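Local coordinates for capsule biosynthesis protein capD (Bacillus anthracis, PDB 3G9K) that cleaves the poly-gamma-D-glutamate capsule and transfers it to the side-chain amino group of meso-diaminopimelic acid in the peptidoglycan, at residues R108-Q121 against G134-G148. Numbering follows the deposited sequence.
Sequences RFTFEKNTAYTEIQ and GLNVKKKVSPAFFGG
A116 and T118 lie beside V137 and K139 in parallel register, and each bonds through its N-H and carbonyl to the residues flanking its partner. A116 N reaches N136 O at 2.7 Å, nearly in line with that carbonyl, and A116 O takes the K138 amide; T118 likewise bonds K138 O through its N and the K140 amide through its O. N114 O opens the series by accepting N136 N at 3.2 Å, while the N114 side chain makes a weak bond from ND2 to G134 O. K139, fully extended, places NZ on a water that also accepts from Q121 N. The small A116 side chain meets V137 CG2 on one sheet face. On the other, Y117 lies alongside the aliphatic part of K140, and F145 turns its ring edge toward the tyrosine face, the planes 74° apart.

F146 packs against R108, T110 and E119. Its CG, anti to the carbonyl carbon (chi1 -70°), brings one ring face against E119, whose CB sits 4.0 Å from the ring centroid; F145 CD2 covers the opposite face. R108 runs past the ring, long enough for NH1 to reach F146 O at 2.8 Å from above the carbonyl plane; D166 salt-bridges the same nitrogen. E119 OE1 accepts R108 N at 2.9 Å through its anti lone pair, and OE2 pairs with R168, so both oxygens have partners. As modelled, T118 OG1 lacks a polar partner, but a clash at T118 CG2 makes this doubtful.

Strand 115-118 is central in a three-stranded mixed sheet, antiparallel to 109-112 and joined to 136-139 by a beta-alpha-beta crossover through helix 124-131, on whose L130 V137 packs. Helix 82-94 touches R108 and T110, and just ahead of it R81, which binds poly-gamma-D-glutamate, engages F145.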
loop_
_atom_site.group_PDB
_atom_site.type_symbol
_atom_site.label_atom_id
_atom_site.label_comp_id
_atom_site.label_asym_id
_atom_site.label_seq_id
_atom_site.Cartn_x
_atom_site.Cartn_y
_atom_site.Cartn_z
ATOM N N ARG B 108 12.266 13.720 -2.877
ATOM C CA ARG B 108 11.164 14.036 -1.998
ATOM C C ARG B 108 11.629 14.627 -0.667
ATOM O O ARG B 108 12.822 14.556 -0.326
ATOM C CB ARG B 108 10.356 12.769 -1.746
ATOM C CG ARG B 108 9.618 12.294 -2.990
ATOM C CD ARG B 108 9.013 10.929 -2.826
ATOM N NE ARG B 108 8.494 10.486 -4.115
ATOM C CZ ARG B 108 8.152 9.236 -4.419
ATOM N NH1 ARG B 108 8.149 8.292 -3.492
ATOM N NH2 ARG B 108 7.769 8.963 -5.670
ATOM N N PHE B 109 10.664 15.186 0.058
ATOM C CA PHE B 109 10.858 15.652 1.437
ATOM C C PHE B 109 9.615 15.389 2.268
ATOM O O PHE B 109 8.490 15.439 1.756
ATOM C CB PHE B 109 11.150 17.157 1.460
ATOM C CG PHE B 109 10.056 17.989 0.857
ATOM C CD1 PHE B 109 10.091 18.321 -0.489
ATOM C CD2 PHE B 109 8.998 18.422 1.615
ATOM C CE1 PHE B 109 9.082 19.074 -1.058
ATOM C CE2 PHE B 109 7.979 19.166 1.060
ATOM C CZ PHE B 109 8.024 19.502 -0.281
ATOM N N THR B 110 9.819 15.144 3.556
ATOM C CA THR B 110 8.715 15.024 4.517
ATOM C C THR B 110 9.085 15.741 5.815
ATOM O O THR B 110 10.244 16.036 6.044
ATOM C CB THR B 110 8.398 13.544 4.863
ATOM O OG1 THR B 110 9.513 12.955 5.540
ATOM C CG2 THR B 110 8.094 12.736 3.580
ATOM N N PHE B 111 8.094 15.967 6.666
ATOM C CA PHE B 111 8.288 16.680 7.925
ATOM C C PHE B 111 7.862 15.847 9.119
ATOM O O PHE B 111 6.867 15.130 9.064
ATOM C CB PHE B 111 7.519 17.981 7.887
ATOM C CG PHE B 111 8.035 18.929 6.862
ATOM C CD1 PHE B 111 7.495 18.951 5.583
ATOM C CD2 PHE B 111 9.101 19.759 7.149
ATOM C CE1 PHE B 111 7.985 19.817 4.629
ATOM C CE2 PHE B 111 9.585 20.622 6.198
ATOM C CZ PHE B 111 9.017 20.645 4.932
ATOM N N GLU B 112 8.615 15.972 10.187
ATOM C CA GLU B 112 8.360 15.291 11.424
ATOM C C GLU B 112 8.628 16.323 12.508
ATOM O O GLU B 112 9.729 16.769 12.665
ATOM C CB GLU B 112 9.289 14.112 11.531
ATOM C CG GLU B 112 9.501 13.565 12.897
ATOM C CD GLU B 112 8.371 12.704 13.327
ATOM O OE1 GLU B 112 7.323 13.253 13.672
ATOM O OE2 GLU B 112 8.506 11.477 13.322
ATOM N N LYS B 113 7.593 16.743 13.205
ATOM C CA LYS B 113 7.733 17.857 14.095
ATOM C C LYS B 113 8.482 18.937 13.379
ATOM O O LYS B 113 8.157 19.280 12.278
ATOM C CB LYS B 113 8.496 17.462 15.353
ATOM C CG LYS B 113 7.645 16.841 16.430
ATOM C CD LYS B 113 7.166 15.477 15.992
ATOM C CE LYS B 113 6.727 14.561 17.129
ATOM N NZ LYS B 113 6.386 13.223 16.564
ATOM N N ASN B 114 9.510 19.463 14.006
ATOM C CA ASN B 114 10.246 20.571 13.424
ATOM C C ASN B 114 11.337 20.209 12.409
ATOM O O ASN B 114 11.981 21.065 11.917
ATOM C CB ASN B 114 10.818 21.441 14.535
ATOM C CG ASN B 114 10.814 22.873 14.194
ATOM O OD1 ASN B 114 9.828 23.408 13.709
ATOM N ND2 ASN B 114 11.937 23.532 14.441
ATOM N N THR B 115 11.518 18.945 12.086
ATOM C CA THR B 115 12.544 18.492 11.130
ATOM C C THR B 115 11.977 18.300 9.716
ATOM O O THR B 115 10.850 17.834 9.540
ATOM C CB THR B 115 13.180 17.130 11.545
ATOM O OG1 THR B 115 13.661 17.188 12.898
ATOM C CG2 THR B 115 14.333 16.756 10.606
ATOM N N ALA B 116 12.777 18.651 8.720
ATOM C CA ALA B 116 12.466 18.355 7.332
ATOM C C ALA B 116 13.421 17.243 6.887
ATOM O O ALA B 116 14.639 17.409 6.891
ATOM C CB ALA B 116 12.613 19.590 6.474
ATOM N N TYR B 117 12.860 16.080 6.570
ATOM C CA TYR B 117 13.645 14.980 6.052
ATOM C C TYR B 117 13.701 15.144 4.551
ATOM O O TYR B 117 12.697 15.421 3.927
ATOM C CB TYR B 117 13.039 13.639 6.431
ATOM C CG TYR B 117 13.156 13.302 7.906
ATOM C CD1 TYR B 117 14.405 13.174 8.526
ATOM C CD2 TYR B 117 12.024 13.077 8.669
ATOM C CE1 TYR B 117 14.509 12.840 9.881
ATOM C CE2 TYR B 117 12.114 12.757 10.027
ATOM C CZ TYR B 117 13.352 12.642 10.624
ATOM O OH TYR B 117 13.399 12.311 11.960
ATOM N N THR B 118 14.887 14.976 3.986
ATOM C CA THR B 118 15.142 15.326 2.606
ATOM C C THR B 118 15.854 14.146 1.968
ATOM O O THR B 118 16.710 13.528 2.579
ATOM C CB THR B 118 16.016 16.616 2.516
ATOM O OG1 THR B 118 15.199 17.781 2.791
ATOM C CG2 THR B 118 16.606 16.732 1.181
ATOM N N GLU B 119 15.491 13.832 0.731
ATOM C CA GLU B 119 16.053 12.671 0.047
ATOM C C GLU B 119 17.443 12.948 -0.533
ATOM O O GLU B 119 18.265 12.024 -0.653
ATOM C CB GLU B 119 15.084 12.203 -1.041
ATOM C CG GLU B 119 15.357 10.815 -1.574
ATOM C CD GLU B 119 14.200 10.248 -2.417
ATOM O OE1 GLU B 119 13.317 10.998 -2.835
ATOM O OE2 GLU B 119 14.217 9.044 -2.715
ATOM N N ILE B 120 17.689 14.204 -0.905
ATOM C CA ILE B 120 19.021 14.672 -1.316
ATOM C C ILE B 120 19.555 15.733 -0.363
ATOM O O ILE B 120 18.800 16.343 0.427
ATOM C CB ILE B 120 19.054 15.288 -2.750
ATOM C CG1 ILE B 120 18.000 16.406 -2.916
ATOM C CG2 ILE B 120 18.835 14.233 -3.759
ATOM C CD1 ILE B 120 18.033 17.134 -4.313
ATOM N N GLN B 121 20.887 15.973 -0.531
ATOM C CA GLN B 121 21.583 17.059 0.134
ATOM C C GLN B 121 21.097 18.391 -0.428
ATOM O O GLN B 121 21.303 18.686 -1.607
ATOM C CB GLN B 121 23.095 16.919 -0.086
ATOM C CG GLN B 121 23.951 17.548 1.001
ATOM C CD GLN B 121 23.817 16.825 2.327
ATOM O OE1 GLN B 121 23.126 17.293 3.231
ATOM N NE2 GLN B 121 24.466 15.667 2.443
ATOM N N GLY B 134 11.269 27.984 11.727
ATOM C CA GLY B 134 12.638 27.494 11.702
ATOM C C GLY B 134 12.658 25.980 11.701
ATOM O O GLY B 134 12.708 25.352 12.756
ATOM N N LEU B 135 12.607 25.399 10.505
ATOM C CA LEU B 135 12.716 23.952 10.323
ATOM C C LEU B 135 14.189 23.604 10.207
ATOM O O LEU B 135 14.941 24.333 9.561
ATOM C CB LEU B 135 12.005 23.496 9.034
ATOM C CG LEU B 135 10.489 23.662 8.836
ATOM C CD1 LEU B 135 9.697 23.046 9.983
ATOM C CD2 LEU B 135 10.113 25.120 8.627
ATOM N N ASN B 136 14.608 22.502 10.818
ATOM C CA ASN B 136 15.950 21.982 10.550
ATOM C C ASN B 136 15.862 20.814 9.570
ATOM O O ASN B 136 14.799 20.225 9.404
ATOM C CB ASN B 136 16.720 21.637 11.833
ATOM C CG ASN B 136 16.088 20.525 12.628
ATOM O OD1 ASN B 136 16.515 19.373 12.537
ATOM N ND2 ASN B 136 15.088 20.861 13.438
ATOM N N VAL B 137 16.975 20.505 8.912
ATOM C CA VAL B 137 16.967 19.638 7.736
ATOM C C VAL B 137 17.937 18.481 7.900
ATOM O O VAL B 137 19.066 18.677 8.333
ATOM C CB VAL B 137 17.318 20.443 6.470
ATOM C CG1 VAL B 137 17.445 19.539 5.269
ATOM C CG2 VAL B 137 16.260 21.517 6.222
ATOM N N LYS B 138 17.486 17.281 7.548
ATOM C CA LYS B 138 18.273 16.060 7.710
ATOM C C LYS B 138 18.023 15.116 6.533
ATOM O O LYS B 138 16.889 14.725 6.276
ATOM C CB LYS B 138 17.892 15.382 9.033
ATOM C CG LYS B 138 18.462 13.966 9.265
ATOM C CD LYS B 138 19.379 13.871 10.494
ATOM C CE LYS B 138 19.289 12.497 11.164
ATOM N NZ LYS B 138 20.373 12.280 12.180
ATOM N N LYS B 139 19.099 14.744 5.844
ATOM C CA LYS B 139 19.029 13.827 4.712
ATOM C C LYS B 139 18.857 12.366 5.152
ATOM O O LYS B 139 19.661 11.842 5.923
ATOM C CB LYS B 139 20.286 13.959 3.846
ATOM C CG LYS B 139 20.395 12.932 2.740
ATOM C CD LYS B 139 21.572 13.219 1.850
ATOM C CE LYS B 139 21.951 11.989 1.030
ATOM N NZ LYS B 139 22.906 12.343 -0.072
ATOM N N LYS B 140 17.816 11.712 4.637
ATOM C CA LYS B 140 17.567 10.290 4.915
ATOM C C LYS B 140 18.167 9.402 3.831
ATOM O O LYS B 140 17.980 9.647 2.637
ATOM C CB LYS B 140 16.067 10.023 5.047
ATOM C CG LYS B 140 15.512 10.319 6.405
ATOM C CD LYS B 140 15.849 9.207 7.365
ATOM C CE LYS B 140 15.353 9.532 8.761
ATOM N NZ LYS B 140 15.556 8.368 9.674
ATOM N N VAL B 141 18.848 8.345 4.263
ATOM C CA VAL B 141 19.695 7.551 3.380
ATOM C C VAL B 141 18.995 6.304 2.824
ATOM O O VAL B 141 19.569 5.575 2.013
ATOM C CB VAL B 141 21.001 7.129 4.103
ATOM C CG1 VAL B 141 22.119 6.945 3.103
ATOM C CG2 VAL B 141 21.404 8.185 5.151
ATOM N N SER B 142 17.758 6.057 3.243
ATOM C CA SER B 142 16.995 4.910 2.748
ATOM C C SER B 142 16.001 5.393 1.686
ATOM O O SER B 142 15.121 6.206 2.000
ATOM C CB SER B 142 16.237 4.256 3.904
ATOM O OG SER B 142 15.589 3.079 3.462
ATOM N N PRO B 143 16.169 4.946 0.418
ATOM C CA PRO B 143 15.167 5.194 -0.637
ATOM C C PRO B 143 13.742 4.800 -0.229
ATOM O O PRO B 143 12.809 5.600 -0.421
ATOM C CB PRO B 143 15.670 4.340 -1.808
ATOM C CG PRO B 143 17.126 4.309 -1.628
ATOM C CD PRO B 143 17.335 4.225 -0.133
ATOM N N ALA B 144 13.601 3.617 0.380
ATOM C CA ALA B 144 12.294 3.130 0.853
ATOM C C ALA B 144 11.589 4.076 1.856
ATOM O O ALA B 144 10.350 4.069 1.966
ATOM C CB ALA B 144 12.429 1.709 1.435
ATOM N N PHE B 145 12.360 4.926 2.544
ATOM C CA PHE B 145 11.800 5.883 3.495
ATOM C C PHE B 145 10.797 6.820 2.836
ATOM O O PHE B 145 9.832 7.239 3.451
ATOM C CB PHE B 145 12.934 6.717 4.116
ATOM C CG PHE B 145 12.474 7.681 5.152
ATOM C CD1 PHE B 145 12.283 7.270 6.461
ATOM C CD2 PHE B 145 12.179 9.003 4.818
ATOM C CE1 PHE B 145 11.845 8.135 7.400
ATOM C CE2 PHE B 145 11.723 9.885 5.768
ATOM C CZ PHE B 145 11.559 9.453 7.069
ATOM N N PHE B 146 11.059 7.196 1.595
ATOM C CA PHE B 146 10.218 8.173 0.913
ATOM C C PHE B 146 9.138 7.517 0.061
ATOM O O PHE B 146 8.511 8.176 -0.766
ATOM C CB PHE B 146 11.093 9.135 0.116
ATOM C CG PHE B 146 11.891 10.061 1.001
ATOM C CD1 PHE B 146 11.303 11.175 1.548
ATOM C CD2 PHE B 146 13.194 9.785 1.317
ATOM C CE1 PHE B 146 12.022 12.012 2.378
ATOM C CE2 PHE B 146 13.927 10.641 2.143
ATOM C CZ PHE B 146 13.329 11.733 2.674
ATOM N N GLY B 147 8.947 6.215 0.256
ATOM C CA GLY B 147 7.748 5.525 -0.265
ATOM C C GLY B 147 7.972 4.704 -1.512
ATOM O O GLY B 147 9.063 4.259 -1.768
ATOM N N GLY B 148 6.913 4.541 -2.297
ATOM C CA GLY B 148 6.904 3.634 -3.459
ATOM C C GLY B 148 5.611 3.791 -4.217
ATOM O O GLY B 148 4.741 2.872 -4.186
HETATM O O HOH W 1 22.518 14.295 -1.777
#